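Local coordinates for protein probable peptidyl-prolyl cis-trans isomerase (Mimivirus, PDB 2OSE) that is a homotrimeric member of the cyclophilin family and, by family, probably isomerises peptide bonds preceding proline and binds cyclosporin A, at residues A[38-43]-A[114-119]; A[74-79]-A[198-203]; A[90-95]-A[145-150]. All blocks are in the same frame, centred on the assembly; numbering follows the deposited sequence.

Contact 1 (A[38-43]-A[114-119]); sequences DAFPAG and PVFGDY
Phe116 drives the CD1–CE1 edge of its ring into one face of Phe40, an edge-to-face pair with ring centroids 4.8 Å apart and planes inclined at 73°. The closest carbons, Phe40 CE2 and Phe116 CE1, lie 3.6 Å apart. With CG anti to the backbone N (chi1 -169°), the Phe40 ring lies over its own helix start, and the backbone N of Gly43 meets its opposite face. Ile112, Val168, Ile170 and Tyr143 surround it further, a setting suited to a large flat hydrocarbon. Beside the rings the backbones meet closely: Gly117 N gives Ala39 O a straight hydrogen bond of 3.0 Å, arriving from above the carbonyl plane. Glycine fits here because Asp38 O sits 3.1 Å from Gly117 CA, where a side chain would collide. Phe40 is the N-cap of helix 41-52, one of the helices that close the cyclophilin barrel; Pro41 suits the first turn, where no backbone N-H is required, and a water joins Ala42 N to Val115 O. Toward Tyr119 the contact slackens. Tyr119 N reaches Asp38 O through only a weak bond of 3.4 Å, while a second water links Ala39 O to Tyr119 O. The Asp38 carboxylate lies obliquely against exposed Tyr119, Asp38 CG 3.8 Å from Tyr119 CD2 and the carboxylate plane 43° from the ring, and Asp38 OD1 is bonded to Tyr121 OH.

Contact 2 (A[74-79]-A[198-203]); sequences RTYEGC and FSIGKC
Thr75 OG1 comes within 3.8 Å of Cys203 SG, but its hydrogen-bonding partner lies in its own segment. The hydroxyl oxygen, turned away from its backbone N (chi1 178°), accepts from Glu77 N, an ST turn. Tyr76 begins a type II beta turn: its carbonyl O accepts from Cys79 N and also rests 3.4 Å from Ile200 CB, while its CB packs against both Ile200 CD1 and Cys203 SG. The ring leads away into the core, where it meets Phe147 and Phe47 and its OH reaches Ser145 of contact 3, so an aromatic with a polar end suits the place. Glu77 extends alongside the strand, its CG 3.4 Å from Gly201 O. A water accepts from Cys203 N and probably donates to Glu77 OE1; Glu77 OE2 and Lys202 NZ, 5.4 Å apart, attract at most weakly. Gly78 takes the positive phi (101°) that a type II turn demands and that glycine tolerates readily, and its N-H bonds Ile200 O at 2.7 Å. Cys79 completes the exchange: its carbonyl O receives Ile200 N at 2.8 Å, almost in line with the C=O bond, and its CB packs 3.9 Å from Ile200 CD1. The turn thus satisfies the backbone N and O of Ile200 on the side of its strand facing the turn, while Ser199 and Gly201 make backbone bonds to Val22 and Asp20 of strand 16-23 in the cyclophilin barrel. The branched Ile200 side chain packs against Tyr76 and Cys79 and reaches Met19, leaving charge and water to the Glu77 side.

Contact 3 (A[90-95]-A[145-150]); sequences IVSGDI and STFMIT
The Phe147 ring lies with one face over Ser92 CA, and Ser145 O sits at its edge, in the ring plane. CG stands between backbone N and carbonyl carbon (chi1 74°), which swings the ring back across the neighbouring strand until CZ is 3.8 Å from Ser92 CB. Serine is small enough to fit beneath it, and its OG bonds Lys80 O. Phe47 meets the same ring edge-to-face. Ile90 and Ile149 run side by side on this buried face, Ile90 CG1 4.1 Å from Ile149 CB. The opposite face carries Val91 and Met148, with CG2 of the valine 3.9 Å from CG of the methionine; by family comparison it should belong to the substrate groove, and here Ala191, Gly192 and Arg193 of a neighbouring subunit pack on it. Ile90–Ile149 and Ser92–Phe147 are hydrogen-bonded antiparallel pairs of barrel strands, each making two backbone bonds. Beyond them Gly93 takes a positive phi (127°) that favours glycine, and its carbonyl O accepts Ser145 OG at 2.6 Å in the carbonyl plane. Ser145 OG in turn accepts from Gly104 N, so the serine stitches three chain segments together, and its buried polar atoms are paired where the regular ladder ends.

In the fold
Contacts 2 and 3 form one continuous region, their centres 11 Å apart, whereas contact 1 stands apart, 24 Å from contact 2 and 18 Å from contact 3 between centres. The join runs through the turn 74-79: Tyr76 OH probably bonds Ser145 O at 2.5 Å, Thr75 O touches Ile95 CG2 at 3.4 Å, and Cys79 CB meets Ser92 OG at 3.5 Å. Contact 1 comes no nearer than about 6 Å to contact 2, atom to atom, and helix 41-52 spans the distance, beginning in contact 1 and presenting Phe47 and Leu50 to the others. Of the three, contact 3 alone meets another subunit, at the probable substrate groove.

Contact 1 (A[38-43]-A[114-119])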
ATOM      1  N   ASP A  38      27.725 -22.128  -5.062  1.00 34.84           N
ATOM      2  CA  ASP A  38      28.936 -21.335  -5.450  1.00 36.50           C
ATOM      3  C   ASP A  38      28.681 -19.866  -5.826  1.00 36.46           C
ATOM      4  O   ASP A  38      29.615 -19.104  -6.079  1.00 37.23           O
ATOM      5  CB  ASP A  38      29.808 -22.011  -6.546  1.00 36.51           C
ATOM      6  CG  ASP A  38      29.106 -22.178  -7.913  1.00 38.89           C
ATOM      7  OD1 ASP A  38      28.299 -21.336  -8.378  1.00 39.21           O
ATOM      8  OD2 ASP A  38      29.427 -23.188  -8.585  1.00 42.10           O
ATOM      9  N   ALA A  39      27.420 -19.472  -5.872  1.00 35.62           N
ATOM     10  CA  ALA A  39      27.079 -18.090  -6.131  1.00 34.33           C
ATOM     11  C   ALA A  39      27.229 -17.274  -4.845  1.00 33.42           C
ATOM     12  O   ALA A  39      27.626 -16.109  -4.891  1.00 33.79           O
ATOM     13  CB  ALA A  39      25.634 -17.995  -6.673  1.00 34.07           C
ATOM     14  N   PHE A  40      26.901 -17.887  -3.710  1.00 32.36           N
ATOM     15  CA  PHE A  40      26.654 -17.173  -2.462  1.00 31.91           C
ATOM     16  C   PHE A  40      26.382 -18.190  -1.386  1.00 31.99           C
ATOM     17  O   PHE A  40      25.209 -18.404  -1.019  1.00 32.85           O
ATOM     18  CB  PHE A  40      25.394 -16.282  -2.625  1.00 31.90           C
ATOM     19  CG  PHE A  40      25.152 -15.297  -1.515  1.00 31.96           C
ATOM     20  CD1 PHE A  40      25.938 -15.276  -0.355  1.00 32.17           C
ATOM     21  CD2 PHE A  40      24.082 -14.370  -1.635  1.00 32.68           C
ATOM     22  CE1 PHE A  40      25.681 -14.363   0.669  1.00 33.53           C
ATOM     23  CE2 PHE A  40      23.817 -13.448  -0.624  1.00 32.68           C
ATOM     24  CZ  PHE A  40      24.619 -13.429   0.532  1.00 33.27           C
ATOM     25  N   PRO A  41      27.437 -18.833  -0.840  1.00 31.63           N
ATOM     26  CA  PRO A  41      27.204 -19.880   0.138  1.00 30.87           C
ATOM     27  C   PRO A  41      26.262 -19.609   1.307  1.00 30.91           C
ATOM     28  O   PRO A  41      25.381 -20.431   1.593  1.00 29.97           O
ATOM     29  CB  PRO A  41      28.630 -20.209   0.629  1.00 30.85           C
ATOM     30  CG  PRO A  41      29.464 -19.980  -0.549  1.00 30.86           C
ATOM     31  CD  PRO A  41      28.885 -18.709  -1.152  1.00 31.14           C
ATOM     32  N   ALA A  42      26.439 -18.493   2.013  1.00 30.61           N
ATOM     33  CA  ALA A  42      25.605 -18.240   3.194  1.00 29.66           C
ATOM     34  C   ALA A  42      24.137 -17.936   2.827  1.00 29.13           C
ATOM     35  O   ALA A  42      23.241 -18.262   3.571  1.00 28.15           O
ATOM     36  CB  ALA A  42      26.191 -17.049   4.033  1.00 30.82           C
ATOM     37  N   GLY A  43      23.927 -17.282   1.695  1.00 28.85           N
ATOM     38  CA  GLY A  43      22.565 -16.930   1.254  1.00 28.62           C
ATOM     39  C   GLY A  43      21.801 -18.134   0.725  1.00 28.28           C
ATOM     40  O   GLY A  43      20.605 -18.259   0.958  1.00 28.92           O
ATOM     41  N   PRO A 114      27.471  -9.782   2.344  1.00 35.25           N
ATOM     42  CA  PRO A 114      27.589 -10.046   0.929  1.00 35.90           C
ATOM     43  C   PRO A 114      28.906 -10.762   0.599  1.00 36.78           C
ATOM     44  O   PRO A 114      29.709 -10.266  -0.182  1.00 36.82           O
ATOM     45  CB  PRO A 114      27.507  -8.646   0.285  1.00 35.84           C
ATOM     46  CG  PRO A 114      27.841  -7.656   1.386  1.00 34.96           C
ATOM     47  CD  PRO A 114      27.822  -8.381   2.696  1.00 35.77           C
ATOM     48  N   VAL A 115      29.106 -11.933   1.190  1.00 37.15           N
ATOM     49  CA  VAL A 115      30.282 -12.734   0.850  1.00 38.66           C
ATOM     50  C   VAL A 115      29.899 -13.735  -0.222  1.00 37.68           C
ATOM     51  O   VAL A 115      29.365 -14.788   0.095  1.00 38.20           O
ATOM     52  CB  VAL A 115      30.866 -13.493   2.072  1.00 37.76           C
ATOM     53  CG1 VAL A 115      32.167 -14.190   1.668  1.00 40.68           C
ATOM     54  CG2 VAL A 115      31.125 -12.558   3.232  1.00 40.30           C
ATOM     55  N   PHE A 116      30.177 -13.397  -1.473  1.00 38.68           N
ATOM     56  CA  PHE A 116      29.765 -14.215  -2.613  1.00 40.17           C
ATOM     57  C   PHE A 116      30.801 -15.259  -2.987  1.00 41.63           C
ATOM     58  O   PHE A 116      31.982 -15.169  -2.605  1.00 41.13           O
ATOM     59  CB  PHE A 116      29.425 -13.363  -3.842  1.00 40.44           C
ATOM     60  CG  PHE A 116      28.343 -12.344  -3.596  1.00 41.16           C
ATOM     61  CD1 PHE A 116      27.325 -12.592  -2.680  1.00 38.84           C
ATOM     62  CD2 PHE A 116      28.345 -11.137  -4.281  1.00 41.96           C
ATOM     63  CE1 PHE A 116      26.325 -11.655  -2.445  1.00 39.75           C
ATOM     64  CE2 PHE A 116      27.351 -10.193  -4.043  1.00 42.67           C
ATOM     65  CZ  PHE A 116      26.333 -10.463  -3.123  1.00 40.93           C
ATOM     66  N   GLY A 117      30.354 -16.255  -3.740  1.00 42.25           N
ATOM     67  CA  GLY A 117      31.224 -17.345  -4.091  1.00 44.33           C
ATOM     68  C   GLY A 117      32.018 -16.986  -5.311  1.00 46.08           C
ATOM     69  O   GLY A 117      32.113 -15.807  -5.699  1.00 45.92           O
ATOM     70  N   ASP A 118      32.558 -18.029  -5.932  1.00 47.57           N
ATOM     71  CA  ASP A 118      33.486 -17.913  -7.045  1.00 48.86           C
ATOM     72  C   ASP A 118      32.831 -17.513  -8.366  1.00 48.85           C
ATOM     73  O   ASP A 118      33.523 -17.007  -9.264  1.00 49.03           O
ATOM     74  CB  ASP A 118      34.291 -19.225  -7.216  1.00 50.24           C
ATOM     75  CG  ASP A 118      33.583 -20.466  -6.628  1.00 54.18           C
ATOM     76  OD1 ASP A 118      34.139 -21.591  -6.765  1.00 60.22           O
ATOM     77  OD2 ASP A 118      32.494 -20.342  -6.004  1.00 59.23           O
ATOM     78  N   TYR A 119      31.515 -17.743  -8.491  1.00 47.54           N
ATOM     79  CA  TYR A 119      30.811 -17.447  -9.743  1.00 46.89           C
ATOM     80  C   TYR A 119      29.664 -16.456  -9.597  1.00 45.39           C
ATOM     81  O   TYR A 119      29.101 -16.290  -8.508  1.00 45.36           O
ATOM     82  CB  TYR A 119      30.280 -18.727 -10.401  1.00 47.90           C
ATOM     83  CG  TYR A 119      31.365 -19.672 -10.845  1.00 49.35           C
ATOM     84  CD1 TYR A 119      31.856 -19.631 -12.152  1.00 49.78           C
ATOM     85  CD2 TYR A 119      31.910 -20.612  -9.955  1.00 50.45           C
ATOM     86  CE1 TYR A 119      32.866 -20.504 -12.571  1.00 51.63           C
ATOM     87  CE2 TYR A 119      32.917 -21.491 -10.367  1.00 51.82           C
ATOM     88  CZ  TYR A 119      33.381 -21.428 -11.674  1.00 51.26           C
ATOM     89  OH  TYR A 119      34.377 -22.295 -12.091  1.00 54.06           O
TER
HETATM   90  O   HOH W   1      27.494 -14.604  -7.060  1.00 39.45           O
HETATM   91  O   HOH W   2      28.505 -16.526   2.057  1.00 40.69           O

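Contact 2 (A[74-79]-A[198-203])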
ATOM      1  N   ARG A  74      11.247 -21.734  11.865  1.00 43.89           N
ATOM      2  CA  ARG A  74      11.522 -20.840  10.735  1.00 41.50           C
ATOM      3  C   ARG A  74      11.292 -21.586   9.406  1.00 39.78           C
ATOM      4  O   ARG A  74      12.078 -22.467   9.058  1.00 38.66           O
ATOM      5  CB  ARG A  74      12.972 -20.355  10.774  1.00 41.65           C
ATOM      6  CG  ARG A  74      13.385 -19.457  11.943  1.00 42.13           C
ATOM      7  CD  ARG A  74      14.742 -18.823  11.647  1.00 41.36           C
ATOM      8  NE  ARG A  74      15.331 -18.121  12.795  1.00 42.27           N
ATOM      9  CZ  ARG A  74      16.244 -18.640  13.620  1.00 42.99           C
ATOM     10  NH1 ARG A  74      16.685 -19.884  13.440  1.00 42.80           N
ATOM     11  NH2 ARG A  74      16.713 -17.922  14.648  1.00 42.76           N
ATOM     12  N   THR A  75      10.206 -21.247   8.702  1.00 37.66           N
ATOM     13  CA  THR A  75       9.883 -21.838   7.393  1.00 35.94           C
ATOM     14  C   THR A  75       9.349 -20.802   6.395  1.00 34.17           C
ATOM     15  O   THR A  75       8.826 -19.758   6.782  1.00 33.35           O
ATOM     16  CB  THR A  75       8.898 -23.036   7.525  1.00 35.87           C
ATOM     17  OG1 THR A  75       8.587 -23.549   6.233  1.00 37.02           O
ATOM     18  CG2 THR A  75       7.599 -22.622   8.201  1.00 37.91           C
ATOM     19  N   TYR A  76       9.500 -21.095   5.103  1.00 31.94           N
ATOM     20  CA  TYR A  76       8.899 -20.291   4.062  1.00 29.83           C
ATOM     21  C   TYR A  76       7.426 -20.646   3.936  1.00 29.78           C
ATOM     22  O   TYR A  76       6.679 -19.902   3.363  1.00 29.37           O
ATOM     23  CB  TYR A  76       9.614 -20.543   2.722  1.00 28.93           C
ATOM     24  CG  TYR A  76      10.859 -19.731   2.506  1.00 27.70           C
ATOM     25  CD1 TYR A  76      10.850 -18.334   2.702  1.00 26.32           C
ATOM     26  CD2 TYR A  76      12.044 -20.331   2.077  1.00 25.44           C
ATOM     27  CE1 TYR A  76      11.993 -17.576   2.482  1.00 25.07           C
ATOM     28  CE2 TYR A  76      13.189 -19.588   1.865  1.00 23.98           C
ATOM     29  CZ  TYR A  76      13.157 -18.195   2.064  1.00 25.95           C
ATOM     30  OH  TYR A  76      14.278 -17.420   1.827  1.00 26.56           O
ATOM     31  N   GLU A  77       7.019 -21.797   4.475  1.00 31.46           N
ATOM     32  CA  GLU A  77       5.643 -22.272   4.399  1.00 31.89           C
ATOM     33  C   GLU A  77       4.726 -21.236   5.055  1.00 32.53           C
ATOM     34  O   GLU A  77       4.929 -20.859   6.201  1.00 31.96           O
ATOM     35  CB  GLU A  77       5.473 -23.663   5.022  1.00 32.60           C
ATOM     36  CG  GLU A  77       3.980 -24.132   5.009  1.00 34.04           C
ATOM     37  CD  GLU A  77       3.748 -25.590   5.415  1.00 34.85           C
ATOM     38  OE1 GLU A  77       4.678 -26.287   5.869  1.00 35.72           O
ATOM     39  OE2 GLU A  77       2.599 -26.052   5.242  1.00 40.36           O
ATOM     40  N   GLY A  78       3.773 -20.723   4.276  1.00 32.50           N
ATOM     41  CA  GLY A  78       2.817 -19.744   4.767  1.00 33.81           C
ATOM     42  C   GLY A  78       3.147 -18.322   4.375  1.00 33.84           C
ATOM     43  O   GLY A  78       2.278 -17.452   4.418  1.00 34.86           O
ATOM     44  N   CYS A  79       4.400 -18.074   3.987  1.00 33.53           N
ATOM     45  CA  CYS A  79       4.803 -16.749   3.489  1.00 33.35           C
ATOM     46  C   CYS A  79       3.977 -16.291   2.304  1.00 33.09           C
ATOM     47  O   CYS A  79       3.697 -17.081   1.380  1.00 32.10           O
ATOM     48  CB  CYS A  79       6.264 -16.755   3.063  1.00 33.41           C
ATOM     49  SG  CYS A  79       7.372 -16.797   4.423  1.00 36.30           S
ATOM     50  N   PHE A 198      -0.995 -14.526  -3.313  1.00 34.26           N
ATOM     51  CA  PHE A 198      -0.327 -15.821  -3.436  1.00 31.03           C
ATOM     52  C   PHE A 198       0.504 -16.115  -2.206  1.00 30.22           C
ATOM     53  O   PHE A 198       1.059 -15.210  -1.579  1.00 30.39           O
ATOM     54  CB  PHE A 198       0.572 -15.822  -4.694  1.00 30.12           C
ATOM     55  CG  PHE A 198      -0.194 -15.641  -5.965  1.00 29.15           C
ATOM     56  CD1 PHE A 198      -0.899 -16.701  -6.521  1.00 28.89           C
ATOM     57  CD2 PHE A 198      -0.243 -14.418  -6.588  1.00 26.59           C
ATOM     58  CE1 PHE A 198      -1.619 -16.525  -7.690  1.00 27.97           C
ATOM     59  CE2 PHE A 198      -0.975 -14.240  -7.772  1.00 26.21           C
ATOM     60  CZ  PHE A 198      -1.657 -15.273  -8.312  1.00 26.40           C
ATOM     61  N   SER A 199       0.648 -17.391  -1.882  1.00 29.85           N
ATOM     62  CA  SER A 199       1.513 -17.744  -0.761  1.00 28.39           C
ATOM     63  C   SER A 199       2.231 -19.036  -1.034  1.00 27.78           C
ATOM     64  O   SER A 199       1.888 -19.762  -1.982  1.00 27.54           O
ATOM     65  CB  SER A 199       0.700 -17.848   0.537  1.00 29.02           C
ATOM     66  OG  SER A 199      -0.401 -18.709   0.323  1.00 30.42           O
ATOM     67  N   ILE A 200       3.218 -19.325  -0.199  1.00 26.32           N
ATOM     68  CA  ILE A 200       3.954 -20.581  -0.259  1.00 27.23           C
ATOM     69  C   ILE A 200       3.217 -21.614   0.595  1.00 29.02           C
ATOM     70  O   ILE A 200       2.848 -21.313   1.757  1.00 30.12           O
ATOM     71  CB  ILE A 200       5.430 -20.384   0.239  1.00 26.92           C
ATOM     72  CG1 ILE A 200       6.138 -19.321  -0.630  1.00 27.56           C
ATOM     73  CG2 ILE A 200       6.192 -21.700   0.279  1.00 27.12           C
ATOM     74  CD1 ILE A 200       7.534 -18.784  -0.027  1.00 25.77           C
ATOM     75  N   GLY A 201       2.973 -22.796   0.022  1.00 28.03           N
ATOM     76  CA  GLY A 201       2.445 -23.941   0.760  1.00 27.16           C
ATOM     77  C   GLY A 201       3.559 -24.839   1.230  1.00 27.34           C
ATOM     78  O   GLY A 201       4.606 -24.352   1.654  1.00 26.86           O
ATOM     79  N   LYS A 202       3.351 -26.158   1.185  1.00 27.65           N
ATOM     80  CA  LYS A 202       4.413 -27.070   1.583  1.00 29.38           C
ATOM     81  C   LYS A 202       5.707 -26.772   0.815  1.00 28.68           C
ATOM     82  O   LYS A 202       5.670 -26.407  -0.356  1.00 28.25           O
ATOM     83  CB  LYS A 202       4.014 -28.544   1.349  1.00 30.75           C
ATOM     84  CG  LYS A 202       3.073 -29.161   2.388  1.00 31.05           C
ATOM     85  CD  LYS A 202       3.199 -30.722   2.362  1.00 33.67           C
ATOM     86  CE  LYS A 202       2.414 -31.371   3.495  1.00 41.46           C
ATOM     87  NZ  LYS A 202       3.178 -31.361   4.810  1.00 47.88           N
ATOM     88  N   CYS A 203       6.842 -26.929   1.488  1.00 28.03           N
ATOM     89  CA  CYS A 203       8.129 -26.716   0.865  1.00 27.41           C
ATOM     90  C   CYS A 203       9.117 -27.671   1.527  1.00 27.02           C
ATOM     91  O   CYS A 203       8.841 -28.248   2.597  1.00 26.50           O
ATOM     92  CB  CYS A 203       8.562 -25.239   0.942  1.00 27.72           C
ATOM     93  SG  CYS A 203       8.646 -24.551   2.596  1.00 30.07           S
TER
HETATM   94  O   HOH W   3       6.613 -27.476   4.464  1.00 32.69           O

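Contact 3 (A[90-95]-A[145-150])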
ATOM      1  N   ILE A  90       8.096 -11.838  -8.791  1.00 24.22           N
ATOM      2  CA  ILE A  90       7.339 -11.962  -7.551  1.00 23.76           C
ATOM      3  C   ILE A  90       8.382 -12.026  -6.419  1.00 24.33           C
ATOM      4  O   ILE A  90       9.504 -12.462  -6.659  1.00 24.21           O
ATOM      5  CB  ILE A  90       6.447 -13.223  -7.532  1.00 23.97           C
ATOM      6  CG1 ILE A  90       7.283 -14.494  -7.756  1.00 23.90           C
ATOM      7  CG2 ILE A  90       5.293 -13.107  -8.563  1.00 21.96           C
ATOM      8  CD1 ILE A  90       6.446 -15.753  -7.681  1.00 25.32           C
ATOM      9  N   VAL A  91       8.001 -11.626  -5.212  1.00 23.61           N
ATOM     10  CA  VAL A  91       8.944 -11.523  -4.077  1.00 24.06           C
ATOM     11  C   VAL A  91       8.278 -12.059  -2.834  1.00 24.96           C
ATOM     12  O   VAL A  91       7.087 -11.832  -2.618  1.00 26.06           O
ATOM     13  CB  VAL A  91       9.449 -10.053  -3.869  1.00 24.13           C
ATOM     14  CG1 VAL A  91      10.390  -9.970  -2.686  1.00 23.89           C
ATOM     15  CG2 VAL A  91      10.164  -9.580  -5.105  1.00 22.44           C
ATOM     16  N   SER A  92       9.021 -12.820  -2.028  1.00 25.19           N
ATOM     17  CA  SER A  92       8.498 -13.354  -0.784  1.00 25.94           C
ATOM     18  C   SER A  92       9.602 -13.422   0.279  1.00 27.36           C
ATOM     19  O   SER A  92      10.695 -12.949   0.038  1.00 26.66           O
ATOM     20  CB  SER A  92       7.863 -14.738  -1.014  1.00 25.79           C
ATOM     21  OG  SER A  92       7.097 -15.134   0.112  1.00 26.57           O
ATOM     22  N   GLY A  93       9.296 -13.972   1.456  1.00 28.67           N
ATOM     23  CA  GLY A  93      10.332 -14.219   2.460  1.00 32.18           C
ATOM     24  C   GLY A  93      10.136 -13.672   3.862  1.00 33.92           C
ATOM     25  O   GLY A  93      11.036 -13.804   4.694  1.00 35.13           O
ATOM     26  N   ASP A  94       8.979 -13.054   4.120  1.00 35.71           N
ATOM     27  CA  ASP A  94       8.619 -12.580   5.471  1.00 38.08           C
ATOM     28  C   ASP A  94       8.198 -13.740   6.350  1.00 38.18           C
ATOM     29  O   ASP A  94       6.993 -13.954   6.589  1.00 38.26           O
ATOM     30  CB  ASP A  94       7.469 -11.582   5.401  1.00 38.53           C
ATOM     31  CG  ASP A  94       7.937 -10.161   5.257  1.00 41.27           C
ATOM     32  OD1 ASP A  94       9.142  -9.921   4.987  1.00 41.13           O
ATOM     33  OD2 ASP A  94       7.076  -9.277   5.437  1.00 45.45           O
ATOM     34  N   ILE A  95       9.200 -14.463   6.844  1.00 38.21           N
ATOM     35  CA  ILE A  95       8.991 -15.713   7.561  1.00 38.76           C
ATOM     36  C   ILE A  95       8.331 -15.545   8.947  1.00 39.53           C
ATOM     37  O   ILE A  95       7.853 -16.522   9.536  1.00 39.58           O
ATOM     38  CB  ILE A  95      10.334 -16.529   7.653  1.00 39.49           C
ATOM     39  CG1 ILE A  95      11.429 -15.690   8.310  1.00 37.84           C
ATOM     40  CG2 ILE A  95      10.762 -17.027   6.255  1.00 36.93           C
ATOM     41  CD1 ILE A  95      12.612 -16.509   8.849  1.00 38.08           C
ATOM     42  N   SER A 145      16.105 -13.718   4.364  1.00 31.11           N
ATOM     43  CA  SER A 145      15.169 -14.667   3.758  1.00 31.06           C
ATOM     44  C   SER A 145      14.387 -14.152   2.529  1.00 29.40           C
ATOM     45  O   SER A 145      13.717 -14.949   1.850  1.00 29.43           O
ATOM     46  CB  SER A 145      14.177 -15.102   4.834  1.00 30.74           C
ATOM     47  OG  SER A 145      13.507 -13.965   5.382  1.00 33.47           O
ATOM     48  N   THR A 146      14.435 -12.836   2.287  1.00 28.12           N
ATOM     49  CA  THR A 146      13.746 -12.172   1.175  1.00 27.87           C
ATOM     50  C   THR A 146      14.301 -12.554  -0.202  1.00 26.32           C
ATOM     51  O   THR A 146      15.477 -12.367  -0.490  1.00 25.23           O
ATOM     52  CB  THR A 146      13.797 -10.613   1.294  1.00 28.73           C
ATOM     53  OG1 THR A 146      13.429 -10.232   2.634  1.00 31.09           O
ATOM     54  CG2 THR A 146      12.812  -9.959   0.278  1.00 27.79           C
ATOM     55  N   PHE A 147      13.431 -13.086  -1.055  1.00 24.90           N
ATOM     56  CA  PHE A 147      13.895 -13.641  -2.310  1.00 24.02           C
ATOM     57  C   PHE A 147      12.955 -13.248  -3.448  1.00 23.40           C
ATOM     58  O   PHE A 147      11.784 -12.987  -3.231  1.00 23.79           O
ATOM     59  CB  PHE A 147      14.048 -15.182  -2.186  1.00 22.74           C
ATOM     60  CG  PHE A 147      12.729 -15.936  -2.170  1.00 22.58           C
ATOM     61  CD1 PHE A 147      12.068 -16.226  -3.364  1.00 24.64           C
ATOM     62  CD2 PHE A 147      12.162 -16.350  -0.979  1.00 21.12           C
ATOM     63  CE1 PHE A 147      10.885 -16.919  -3.362  1.00 24.81           C
ATOM     64  CE2 PHE A 147      10.958 -17.057  -0.956  1.00 21.02           C
ATOM     65  CZ  PHE A 147      10.332 -17.335  -2.147  1.00 22.93           C
ATOM     66  N   MET A 148      13.482 -13.237  -4.661  1.00 23.36           N
ATOM     67  CA  MET A 148      12.759 -12.838  -5.835  1.00 23.09           C
ATOM     68  C   MET A 148      12.841 -13.950  -6.884  1.00 23.07           C
ATOM     69  O   MET A 148      13.879 -14.578  -7.030  1.00 21.57           O
ATOM     70  CB  MET A 148      13.446 -11.596  -6.395  1.00 22.75           C
ATOM     71  CG  MET A 148      12.790 -11.010  -7.642  1.00 23.02           C
ATOM     72  SD  MET A 148      13.702  -9.642  -8.369  1.00 26.67           S
ATOM     73  CE  MET A 148      13.276  -8.336  -7.166  1.00 28.07           C
ATOM     74  N   ILE A 149      11.750 -14.141  -7.636  1.00 22.88           N
ATOM     75  CA  ILE A 149      11.765 -14.990  -8.846  1.00 21.99           C
ATOM     76  C   ILE A 149      11.279 -14.179 -10.023  1.00 22.36           C
ATOM     77  O   ILE A 149      10.213 -13.511  -9.955  1.00 21.53           O
ATOM     78  CB  ILE A 149      10.886 -16.292  -8.648  1.00 21.21           C
ATOM     79  CG1 ILE A 149      11.382 -17.101  -7.442  1.00 21.09           C
ATOM     80  CG2 ILE A 149      10.856 -17.140  -9.925  1.00 20.88           C
ATOM     81  CD1 ILE A 149      10.546 -18.327  -7.140  1.00 20.75           C
ATOM     82  N   THR A 150      12.027 -14.237 -11.124  1.00 23.09           N
ATOM     83  CA  THR A 150      11.645 -13.498 -12.328  1.00 22.96           C
ATOM     84  C   THR A 150      10.535 -14.218 -13.092  1.00 23.46           C
ATOM     85  O   THR A 150      10.567 -15.469 -13.245  1.00 23.03           O
ATOM     86  CB  THR A 150      12.839 -13.256 -13.303  1.00 23.59           C
ATOM     87  OG1 THR A 150      13.558 -14.491 -13.500  1.00 25.04           O
ATOM     88  CG2 THR A 150      13.803 -12.204 -12.753  1.00 23.71           C
TER